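Local coordinates for tyrosine-protein phosphatase non-receptor type 18 (PDB 2OC3) that removes phosphate from phosphorylated tyrosines of proteins, among them autophosphorylated tyrosine kinases, through its classical protein tyrosine phosphatase catalytic domain, at residues 131-136 with 191-196; 64-69 with 142-147; 95-100 with 272-277. All coordinates share one frame; numbering follows the deposited sequence.

Contact 1 (131-136 with 191-196); sequences ILMACR and VYQLQY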
loop_
_atom_site.group_PDB
_atom_site.type_symbol
_atom_site.label_atom_id
_atom_site.label_comp_id
_atom_site.label_asym_id
_atom_site.label_seq_id
_atom_site.Cartn_x
_atom_site.Cartn_y
_atom_site.Cartn_z
ATOM N N ILE A 131 -8.240 4.181 1.484
ATOM C CA ILE A 131 -7.571 2.888 1.507
ATOM C C ILE A 131 -7.527 2.306 0.093
ATOM O O ILE A 131 -8.575 2.338 -0.622
ATOM C CB ILE A 131 -8.322 1.907 2.388
ATOM C CG1 ILE A 131 -8.467 2.419 3.824
ATOM C CG2 ILE A 131 -7.665 0.485 2.396
ATOM C CD1 ILE A 131 -9.485 1.624 4.630
ATOM N N LEU A 132 -6.374 1.822 -0.347
ATOM C CA LEU A 132 -6.259 1.115 -1.605
ATOM C C LEU A 132 -5.917 -0.321 -1.276
ATOM O O LEU A 132 -4.873 -0.556 -0.686
ATOM C CB LEU A 132 -5.164 1.713 -2.478
ATOM C CG LEU A 132 -5.359 3.143 -3.019
ATOM C CD1 LEU A 132 -4.999 4.218 -2.046
ATOM C CD2 LEU A 132 -4.562 3.347 -4.318
ATOM N N MET A 133 -6.735 -1.260 -1.732
ATOM C CA MET A 133 -6.599 -2.695 -1.470
ATOM C C MET A 133 -6.318 -3.367 -2.817
ATOM O O MET A 133 -7.111 -3.230 -3.763
ATOM C CB MET A 133 -7.891 -3.279 -0.871
ATOM C CG MET A 133 -7.891 -4.782 -0.805
ATOM S SD MET A 133 -9.288 -5.320 0.185
ATOM C CE MET A 133 -9.143 -7.112 0.111
ATOM N N ALA A 134 -5.181 -4.062 -2.943
ATOM C CA ALA A 134 -4.795 -4.652 -4.215
ATOM C C ALA A 134 -4.807 -6.146 -4.156
ATOM O O ALA A 134 -3.862 -6.778 -4.657
ATOM C CB ALA A 134 -3.369 -4.196 -4.631
ATOM N N CYS A 135 -5.823 -6.718 -3.535
ATOM C CA CYS A 135 -6.009 -8.160 -3.533
ATOM C C CYS A 135 -7.485 -8.426 -3.278
ATOM O O CYS A 135 -8.266 -7.528 -2.998
ATOM C CB CYS A 135 -5.131 -8.843 -2.477
ATOM S SG CYS A 135 -5.590 -8.610 -0.779
ATOM N N ARG A 136 -7.854 -9.697 -3.415
ATOM C CA ARG A 136 -9.189 -10.163 -3.007
ATOM C C ARG A 136 -9.091 -10.846 -1.650
ATOM O O ARG A 136 -8.012 -11.281 -1.257
ATOM C CB ARG A 136 -9.729 -11.161 -4.014
ATOM C CG ARG A 136 -10.111 -10.541 -5.365
ATOM C CD ARG A 136 -10.340 -11.607 -6.411
ATOM N NE ARG A 136 -9.124 -12.312 -6.774
ATOM C CZ ARG A 136 -9.005 -13.603 -7.054
ATOM N NH1 ARG A 136 -10.063 -14.408 -6.965
ATOM N NH2 ARG A 136 -7.789 -14.073 -7.350
ATOM N N VAL A 191 -14.601 7.167 5.165
ATOM C CA VAL A 191 -13.384 6.515 4.644
ATOM C C VAL A 191 -13.780 5.855 3.329
ATOM O O VAL A 191 -14.785 5.132 3.263
ATOM C CB VAL A 191 -12.798 5.484 5.605
ATOM C CG1 VAL A 191 -11.590 4.771 4.966
ATOM C CG2 VAL A 191 -12.370 6.203 6.924
ATOM N N TYR A 192 -13.045 6.177 2.277
ATOM C CA TYR A 192 -13.220 5.539 0.981
ATOM C C TYR A 192 -12.257 4.398 0.822
ATOM O O TYR A 192 -11.065 4.574 1.140
ATOM C CB TYR A 192 -12.998 6.560 -0.130
ATOM C CG TYR A 192 -14.094 7.636 -0.181
ATOM C CD1 TYR A 192 -15.264 7.393 -0.874
ATOM C CD2 TYR A 192 -13.970 8.842 0.470
ATOM C CE1 TYR A 192 -16.301 8.333 -0.925
ATOM C CE2 TYR A 192 -15.019 9.820 0.438
ATOM C CZ TYR A 192 -16.167 9.536 -0.285
ATOM O OH TYR A 192 -17.216 10.467 -0.346
ATOM N N GLN A 193 -12.746 3.273 0.315
ATOM C CA GLN A 193 -11.896 2.108 0.017
ATOM C C GLN A 193 -12.002 1.740 -1.441
ATOM O O GLN A 193 -13.112 1.524 -1.964
ATOM C CB GLN A 193 -12.325 0.920 0.855
ATOM C CG GLN A 193 -11.457 -0.346 0.677
ATOM C CD GLN A 193 -12.244 -1.635 0.643
ATOM O OE1 GLN A 193 -13.448 -1.623 0.417
ATOM N NE2 GLN A 193 -11.580 -2.759 0.914
ATOM N N LEU A 194 -10.862 1.711 -2.111
ATOM C CA LEU A 194 -10.791 1.274 -3.465
ATOM C C LEU A 194 -10.210 -0.113 -3.482
ATOM O O LEU A 194 -9.195 -0.326 -2.836
ATOM C CB LEU A 194 -9.935 2.200 -4.284
ATOM C CG LEU A 194 -10.505 3.581 -4.612
ATOM C CD1 LEU A 194 -9.415 4.687 -4.756
ATOM C CD2 LEU A 194 -11.357 3.503 -5.850
ATOM N N GLN A 195 -10.844 -1.048 -4.183
ATOM C CA GLN A 195 -10.385 -2.431 -4.203
ATOM C C GLN A 195 -10.178 -2.854 -5.638
ATOM O O GLN A 195 -11.070 -2.738 -6.459
ATOM C CB GLN A 195 -11.384 -3.381 -3.527
ATOM C CG GLN A 195 -10.777 -4.804 -3.398
ATOM C CD GLN A 195 -11.718 -5.851 -2.868
ATOM O OE1 GLN A 195 -12.878 -5.568 -2.532
ATOM N NE2 GLN A 195 -11.216 -7.094 -2.791
ATOM N N TYR A 196 -8.984 -3.309 -5.960
ATOM C CA TYR A 196 -8.636 -3.880 -7.259
ATOM C C TYR A 196 -9.108 -5.338 -7.206
ATOM O O TYR A 196 -8.769 -6.079 -6.262
ATOM C CB TYR A 196 -7.106 -3.784 -7.505
ATOM C CG TYR A 196 -6.768 -3.927 -8.949
ATOM C CD1 TYR A 196 -6.486 -2.824 -9.713
ATOM C CD2 TYR A 196 -6.787 -5.160 -9.586
ATOM C CE1 TYR A 196 -6.238 -2.941 -11.082
ATOM C CE2 TYR A 196 -6.551 -5.283 -10.937
ATOM C CZ TYR A 196 -6.273 -4.174 -11.677
ATOM O OH TYR A 196 -6.056 -4.298 -13.058
#
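M133 lays its side chain alongside that of Q195, both pointing the same way, with M133 CG 3.9 Å from Q195 CG and M133 CE 3.6 Å from Q195 NE2. Each chain is extended, with CG anti to the backbone N (chi1 -172° in Q195), which keeps the pair abreast. Q193 crosses M133 obliquely, its NE2 3.5 Å from M133 SD. Beneath them run two parallel strands, whose local axes diverge by 17°, in the central mixed sheet of the phosphatase domain. Four backbone bonds alternate along them, from I131 N to Y192 O (2.9 Å) through to Y196 N to M133 O. L132 and L194 face the other side of the sheet, under helix 209-222. Where 131-133 ends, Q195 NE2 takes over: it reaches C135 O at 3.0 Å, in the carbonyl plane on a lone pair, with an N-H...O angle of 161°. R178 NH1 binds both Q193 OE1 and Q195 OE1, while Y148 OH meets Q193 NE2. With both ends of its amide engaged, Q195 is fixed in rotation and ties the loop to the neighbouring strand by a side-chain bond beyond the ladder; there A134 O accepts from R239, a probable substrate-binding arginine.

Contact 2 (64-69 with 142-147); sequences NRYKDV and RKRCER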
loop_
_atom_site.group_PDB
_atom_site.type_symbol
_atom_site.label_atom_id
_atom_site.label_comp_id
_atom_site.label_asym_id
_atom_site.label_seq_id
_atom_site.Cartn_x
_atom_site.Cartn_y
_atom_site.Cartn_z
ATOM N N ASN A 64 1.553 -11.361 12.308
ATOM C CA ASN A 64 2.107 -11.348 10.954
ATOM C C ASN A 64 1.436 -12.421 10.115
ATOM O O ASN A 64 1.421 -13.578 10.496
ATOM C CB ASN A 64 3.604 -11.618 11.005
ATOM C CG ASN A 64 4.307 -10.584 11.838
ATOM O OD1 ASN A 64 3.976 -9.405 11.775
ATOM N ND2 ASN A 64 5.261 -11.028 12.695
ATOM N N ARG A 65 0.948 -12.031 8.939
ATOM C CA ARG A 65 0.318 -12.984 8.014
ATOM C C ARG A 65 1.306 -13.999 7.472
ATOM O O ARG A 65 0.931 -15.193 7.254
ATOM C CB ARG A 65 -0.372 -12.216 6.890
ATOM C CG ARG A 65 -1.117 -13.074 5.876
ATOM C CD ARG A 65 -1.943 -12.248 4.912
ATOM N NE ARG A 65 -3.148 -11.750 5.516
ATOM C CZ ARG A 65 -4.254 -12.448 5.701
ATOM N NH1 ARG A 65 -4.318 -13.747 5.378
ATOM N NH2 ARG A 65 -5.286 -11.852 6.242
ATOM N N TYR A 66 2.526 -13.565 7.188
ATOM C CA TYR A 66 3.585 -14.395 6.565
ATOM C C TYR A 66 4.833 -14.352 7.451
ATOM O O TYR A 66 5.270 -13.265 7.850
ATOM C CB TYR A 66 3.893 -13.898 5.174
ATOM C CG TYR A 66 2.689 -13.928 4.246
ATOM C CD1 TYR A 66 2.214 -15.155 3.742
ATOM C CD2 TYR A 66 2.024 -12.773 3.903
ATOM C CE1 TYR A 66 1.125 -15.210 2.929
ATOM C CE2 TYR A 66 0.953 -12.813 3.062
ATOM C CZ TYR A 66 0.499 -14.023 2.585
ATOM O OH TYR A 66 -0.605 -14.043 1.745
ATOM N N LYS A 67 5.449 -15.507 7.696
ATOM C CA LYS A 67 6.647 -15.540 8.559
ATOM C C LYS A 67 7.843 -14.795 7.966
ATOM O O LYS A 67 8.742 -14.359 8.704
ATOM C CB LYS A 67 7.028 -16.999 8.851
ATOM C CG LYS A 67 5.967 -17.770 9.638
ATOM C CD LYS A 67 6.458 -19.199 9.965
ATOM N N ASP A 68 7.891 -14.685 6.643
ATOM C CA ASP A 68 9.030 -14.069 5.989
ATOM C C ASP A 68 8.805 -12.601 5.642
ATOM O O ASP A 68 9.617 -12.020 4.924
ATOM C CB ASP A 68 9.467 -14.856 4.739
ATOM C CG ASP A 68 8.418 -14.906 3.633
ATOM O OD1 ASP A 68 7.214 -14.768 3.912
ATOM O OD2 ASP A 68 8.801 -15.122 2.451
ATOM N N VAL A 69 7.702 -12.014 6.131
ATOM C CA VAL A 69 7.441 -10.591 5.916
ATOM C C VAL A 69 7.261 -9.905 7.267
ATOM O O VAL A 69 6.233 -10.010 7.907
ATOM C CB VAL A 69 6.209 -10.329 5.021
ATOM C CG1 VAL A 69 6.030 -8.857 4.859
ATOM C CG2 VAL A 69 6.418 -10.988 3.638
ATOM N N ARG A 142 -6.960 -19.703 -1.539
ATOM C CA ARG A 142 -6.206 -19.354 -0.336
ATOM C C ARG A 142 -6.717 -18.042 0.245
ATOM O O ARG A 142 -6.978 -17.106 -0.503
ATOM C CB ARG A 142 -4.740 -19.243 -0.676
ATOM C CG ARG A 142 -4.136 -20.562 -1.254
ATOM C CD ARG A 142 -2.631 -20.475 -1.228
ATOM N NE ARG A 142 -1.922 -21.653 -1.740
ATOM C CZ ARG A 142 -1.563 -21.833 -3.012
ATOM N NH1 ARG A 142 -1.854 -20.933 -3.955
ATOM N NH2 ARG A 142 -0.898 -22.936 -3.344
ATOM N N LYS A 143 -6.917 -17.993 1.554
ATOM C CA LYS A 143 -7.279 -16.746 2.233
ATOM C C LYS A 143 -6.104 -15.770 2.196
ATOM O O LYS A 143 -4.948 -16.102 2.545
ATOM C CB LYS A 143 -7.685 -16.983 3.691
ATOM C CG LYS A 143 -8.439 -15.820 4.354
ATOM C CD LYS A 143 -9.851 -15.692 3.810
ATOM C CE LYS A 143 -10.599 -14.473 4.287
ATOM N NZ LYS A 143 -11.489 -14.785 5.445
ATOM N N ARG A 144 -6.394 -14.563 1.725
ATOM C CA ARG A 144 -5.377 -13.537 1.537
ATOM C C ARG A 144 -5.648 -12.253 2.343
ATOM O O ARG A 144 -4.703 -11.487 2.616
ATOM C CB ARG A 144 -5.264 -13.205 0.042
ATOM C CG ARG A 144 -4.683 -14.342 -0.777
ATOM C CD ARG A 144 -3.220 -14.635 -0.417
ATOM N NE ARG A 144 -2.667 -15.660 -1.319
ATOM C CZ ARG A 144 -1.687 -16.504 -0.998
ATOM N NH1 ARG A 144 -1.130 -16.524 0.210
ATOM N NH2 ARG A 144 -1.289 -17.373 -1.909
ATOM N N CYS A 145 -6.890 -12.012 2.734
ATOM C CA CYS A 145 -7.234 -10.847 3.526
ATOM C C CYS A 145 -8.576 -11.047 4.166
ATOM O O CYS A 145 -9.514 -11.455 3.452
ATOM C CB CYS A 145 -7.289 -9.617 2.613
ATOM S SG CYS A 145 -7.521 -8.015 3.450
ATOM N N GLU A 146 -8.708 -10.682 5.446
ATOM C CA GLU A 146 -10.033 -10.630 6.044
ATOM C C GLU A 146 -10.848 -9.439 5.569
ATOM O O GLU A 146 -10.303 -8.340 5.361
ATOM C CB GLU A 146 -9.932 -10.631 7.560
ATOM C CG GLU A 146 -9.348 -11.895 8.096
ATOM C CD GLU A 146 -10.184 -13.128 7.755
ATOM O OE1 GLU A 146 -11.397 -13.109 8.070
ATOM O OE2 GLU A 146 -9.658 -14.048 7.121
ATOM N N ARG A 147 -12.157 -9.617 5.448
ATOM C CA ARG A 147 -13.051 -8.513 5.142
ATOM C C ARG A 147 -13.085 -7.600 6.362
ATOM O O ARG A 147 -13.451 -8.019 7.479
ATOM C CB ARG A 147 -14.457 -9.010 4.820
ATOM C CG ARG A 147 -15.424 -7.868 4.695
ATOM C CD ARG A 147 -16.701 -8.287 4.029
ATOM N NE ARG A 147 -17.452 -9.271 4.805
ATOM C CZ ARG A 147 -18.261 -8.974 5.823
ATOM N NH1 ARG A 147 -18.400 -7.722 6.268
ATOM N NH2 ARG A 147 -18.930 -9.953 6.448
HETATM O O HOH W 1 -7.067 -13.963 7.040
HETATM O O HOH W 2 -2.490 -15.467 3.844
#
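R144 and Y66 make the direct side-chain hydrogen bond of this contact: R144 NH1 donates to Y66 OH over 3.0 Å. The N-H...O angle is a modest 133°, and the hydroxyl lies 31° out of the guanidinium plane, so the bond is bent at the donor. NH1 comes to the edge of the tyrosine ring, near its plane, and the two side chains cross at about a right angle. A bend at chi2 (-66°) turns R144, whose CB points away from 64-69, back to the hydroxyl. Y66 OH also bonds S234 OG.

The R65 guanidinium turns a face to the backbone of R144. It lies over the R144 carbonyl, with R144 O 3.2 Å above the plane and over its centre; the 3.3 Å between R65 NE and R144 O is therefore a face contact with a poor angle, not a hydrogen bond. The R144 carbonyl instead accepts from S234 OG. S234 belongs to the phosphate-binding loop of the protein tyrosine phosphatase fold and is a substrate-binding residue by similarity, so both segments adjoin the active site, 64-69 as part of what is, in classical PTPs, the phosphotyrosine-recognition loop.

G110 O accepts from R65 NE, and two waters lie in the guanidinium plane at its edge. One accepts from R65 NH2 and donates to E146 OE2 at 2.6 Å; the second accepts from R65 NH1 and donates to K143 O at 2.9 Å.

The closest charge pair is local to 142-147: K143 NZ forms a salt bridge with E146 OE2 at 2.6 Å, met from above the carboxylate plane. R65 NH2 stays 5.0 Å from that same oxygen, a separation spanned by the first water.

Contact 3 (95-100 with 272-277); sequences FIRGVD and RKQRPA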
loop_
_atom_site.group_PDB
_atom_site.type_symbol
_atom_site.label_atom_id
_atom_site.label_comp_id
_atom_site.label_asym_id
_atom_site.label_seq_id
_atom_site.Cartn_x
_atom_site.Cartn_y
_atom_site.Cartn_z
ATOM N N PHE A 95 5.679 3.073 7.158
ATOM C CA PHE A 95 5.540 4.314 6.434
ATOM C C PHE A 95 6.473 4.342 5.247
ATOM O O PHE A 95 7.619 3.851 5.342
ATOM C CB PHE A 95 5.863 5.498 7.351
ATOM C CG PHE A 95 4.808 5.782 8.375
ATOM C CD1 PHE A 95 3.622 6.367 8.006
ATOM C CD2 PHE A 95 4.985 5.501 9.732
ATOM C CE1 PHE A 95 2.631 6.687 8.938
ATOM C CE2 PHE A 95 3.943 5.812 10.672
ATOM C CZ PHE A 95 2.807 6.381 10.251
ATOM N N ILE A 96 6.018 4.989 4.171
ATOM C CA ILE A 96 6.794 5.270 2.974
ATOM C C ILE A 96 6.696 6.786 2.706
ATOM O O ILE A 96 5.611 7.364 2.754
ATOM C CB ILE A 96 6.354 4.462 1.757
ATOM C CG1 ILE A 96 6.464 2.945 2.051
ATOM C CG2 ILE A 96 7.208 4.849 0.532
ATOM C CD1 ILE A 96 5.993 2.020 0.859
ATOM N N ARG A 97 7.864 7.410 2.501
ATOM C CA ARG A 97 7.945 8.838 2.202
ATOM C C ARG A 97 7.457 9.156 0.789
ATOM O O ARG A 97 7.677 8.387 -0.140
ATOM C CB ARG A 97 9.397 9.279 2.293
ATOM C CG ARG A 97 9.954 9.256 3.679
ATOM C CD ARG A 97 11.378 9.771 3.715
ATOM N NE ARG A 97 12.315 8.768 3.223
ATOM C CZ ARG A 97 12.854 7.788 3.952
ATOM N NH1 ARG A 97 12.557 7.639 5.239
ATOM N NH2 ARG A 97 13.692 6.939 3.383
ATOM N N GLY A 98 6.789 10.297 0.655
ATOM C CA GLY A 98 6.317 10.772 -0.631
ATOM C C GLY A 98 7.216 11.832 -1.230
ATOM O O GLY A 98 8.346 12.091 -0.770
ATOM N N VAL A 99 6.696 12.444 -2.282
ATOM C CA VAL A 99 7.527 13.344 -3.105
ATOM C C VAL A 99 7.961 14.579 -2.319
ATOM O O VAL A 99 8.969 15.178 -2.664
ATOM C CB VAL A 99 6.812 13.760 -4.401
ATOM C CG1 VAL A 99 6.544 12.517 -5.248
ATOM C CG2 VAL A 99 5.578 14.538 -4.110
ATOM N N ASP A 100 7.235 14.946 -1.273
ATOM C CA ASP A 100 7.621 16.132 -0.458
ATOM C C ASP A 100 8.436 15.739 0.791
ATOM O O ASP A 100 8.746 16.595 1.624
ATOM C CB ASP A 100 6.402 17.016 -0.106
ATOM C CG ASP A 100 5.431 16.351 0.863
ATOM O OD1 ASP A 100 5.616 15.151 1.189
ATOM O OD2 ASP A 100 4.477 17.032 1.306
ATOM N N ARG A 272 12.094 0.008 -1.391
ATOM C CA ARG A 272 12.556 -1.259 -0.772
ATOM C C ARG A 272 13.258 -1.091 0.594
ATOM O O ARG A 272 13.349 -2.064 1.380
ATOM C CB ARG A 272 13.538 -1.979 -1.695
ATOM C CG ARG A 272 12.887 -2.711 -2.799
ATOM C CD ARG A 272 12.495 -4.098 -2.379
ATOM N NE ARG A 272 12.175 -4.911 -3.547
ATOM C CZ ARG A 272 12.841 -5.978 -3.959
ATOM N NH1 ARG A 272 13.943 -6.420 -3.352
ATOM N NH2 ARG A 272 12.383 -6.609 -5.009
ATOM N N LYS A 273 13.805 0.088 0.866
ATOM C CA LYS A 273 14.472 0.395 2.133
ATOM C C LYS A 273 13.475 0.862 3.180
ATOM O O LYS A 273 13.875 1.155 4.286
ATOM C CB LYS A 273 15.563 1.446 1.935
ATOM C CG LYS A 273 16.648 0.896 1.013
ATOM C CD LYS A 273 17.804 1.856 0.789
ATOM C CE LYS A 273 18.806 1.264 -0.207
ATOM N NZ LYS A 273 19.891 2.248 -0.498
ATOM N N GLN A 274 12.186 0.950 2.821
ATOM C CA GLN A 274 11.134 1.414 3.727
ATOM C C GLN A 274 10.041 0.384 4.042
ATOM O O GLN A 274 9.555 0.287 5.155
ATOM C CB GLN A 274 10.486 2.672 3.151
ATOM C CG GLN A 274 11.508 3.831 3.055
ATOM C CD GLN A 274 10.927 5.018 2.319
ATOM O OE1 GLN A 274 10.246 5.821 2.919
ATOM N NE2 GLN A 274 11.181 5.122 1.042
ATOM N N ARG A 275 9.697 -0.442 3.039
ATOM C CA ARG A 275 8.794 -1.588 3.194
ATOM C C ARG A 275 9.443 -2.801 2.536
ATOM O O ARG A 275 9.883 -2.723 1.399
ATOM C CB ARG A 275 7.468 -1.286 2.527
ATOM C CG ARG A 275 6.411 -2.409 2.615
ATOM C CD ARG A 275 5.818 -2.589 3.999
ATOM N NE ARG A 275 4.988 -3.804 4.064
ATOM C CZ ARG A 275 4.639 -4.425 5.191
ATOM N NH1 ARG A 275 5.097 -4.063 6.378
ATOM N NH2 ARG A 275 3.851 -5.495 5.132
ATOM N N PRO A 276 9.564 -3.921 3.264
ATOM C CA PRO A 276 10.193 -5.104 2.700
ATOM C C PRO A 276 9.567 -5.516 1.356
ATOM O O PRO A 276 8.354 -5.490 1.232
ATOM C CB PRO A 276 9.909 -6.194 3.742
ATOM C CG PRO A 276 9.465 -5.532 4.928
ATOM C CD PRO A 276 9.111 -4.125 4.648
ATOM N N ALA A 277 10.429 -5.835 0.399
ATOM C CA ALA A 277 10.031 -6.399 -0.890
ATOM C C ALA A 277 9.071 -5.540 -1.684
ATOM O O ALA A 277 8.317 -6.056 -2.528
ATOM C CB ALA A 277 9.448 -7.796 -0.684
HETATM O O HOH W 3 9.614 5.871 5.665
HETATM O O HOH W 4 10.042 7.055 -0.792
#
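Q274 comes up to the outer edge of strand 93-97 in the central phosphatase sheet and accepts the R97 backbone N-H. The strand is the outermost on its side, paired with 103-108, and 272-277 is the loop between helices 264-272 and 282-296. The hydrogen bond runs from R97 N to Q274 OE1 at 2.9 Å; it is nearly straight at the hydrogen (172°), although the donor is tilted 24° from the amide carbonyl plane.

Stacking adds to it. In one of its two conformers, the R97 guanidinium lies almost parallel to the Q274 amide, their planes 5° apart, with OE1 3.4 Å above the guanidinium plane and over its centre. R97 folds back through a bend at chi3, laying the charged group across the carbonyl oxygen it also holds by its backbone N. The proximity would probably polarise that carbonyl.

Apolar packing is lighter: I96 CD1 meets R275 CB at 4.0 Å, the side chains crossing at about a right angle. Beyond CB, the R275 guanidinium turns away to N94, N92 and the carbonyls of A235 and G236, which links this loop to the probable substrate-binding loop.

Water bridges complete the grip on the Q274 amide. One water donates to OE1 and to F95 O; a second donates to R97 O and accepts from Q274 NE2 at 2.9 Å, and K270 O also accepts from that nitrogen.

Contacts 1 and 3 are buried and both reach the central sheet, yet they lie on opposite sides of the chain's centre, about 19 Å apart between centres. Contact 1 joins two interior strands by regular backbone pairing; contact 3 joins an edge strand to a loop mainly through one glutamine amide, a stacked guanidinium and two waters. Contact 2 is a surface contact between a loop and a short strand with the residues that follow it, built on arginines, a tyrosine hydroxyl and solvent. It touches both others: M133 CE lies 3.8 Å from C145 SG, and V69 CG1 4.0 Å from R275 NH2. All three border the active-site loop, through A134 and C135, Y66, and R275 respectively.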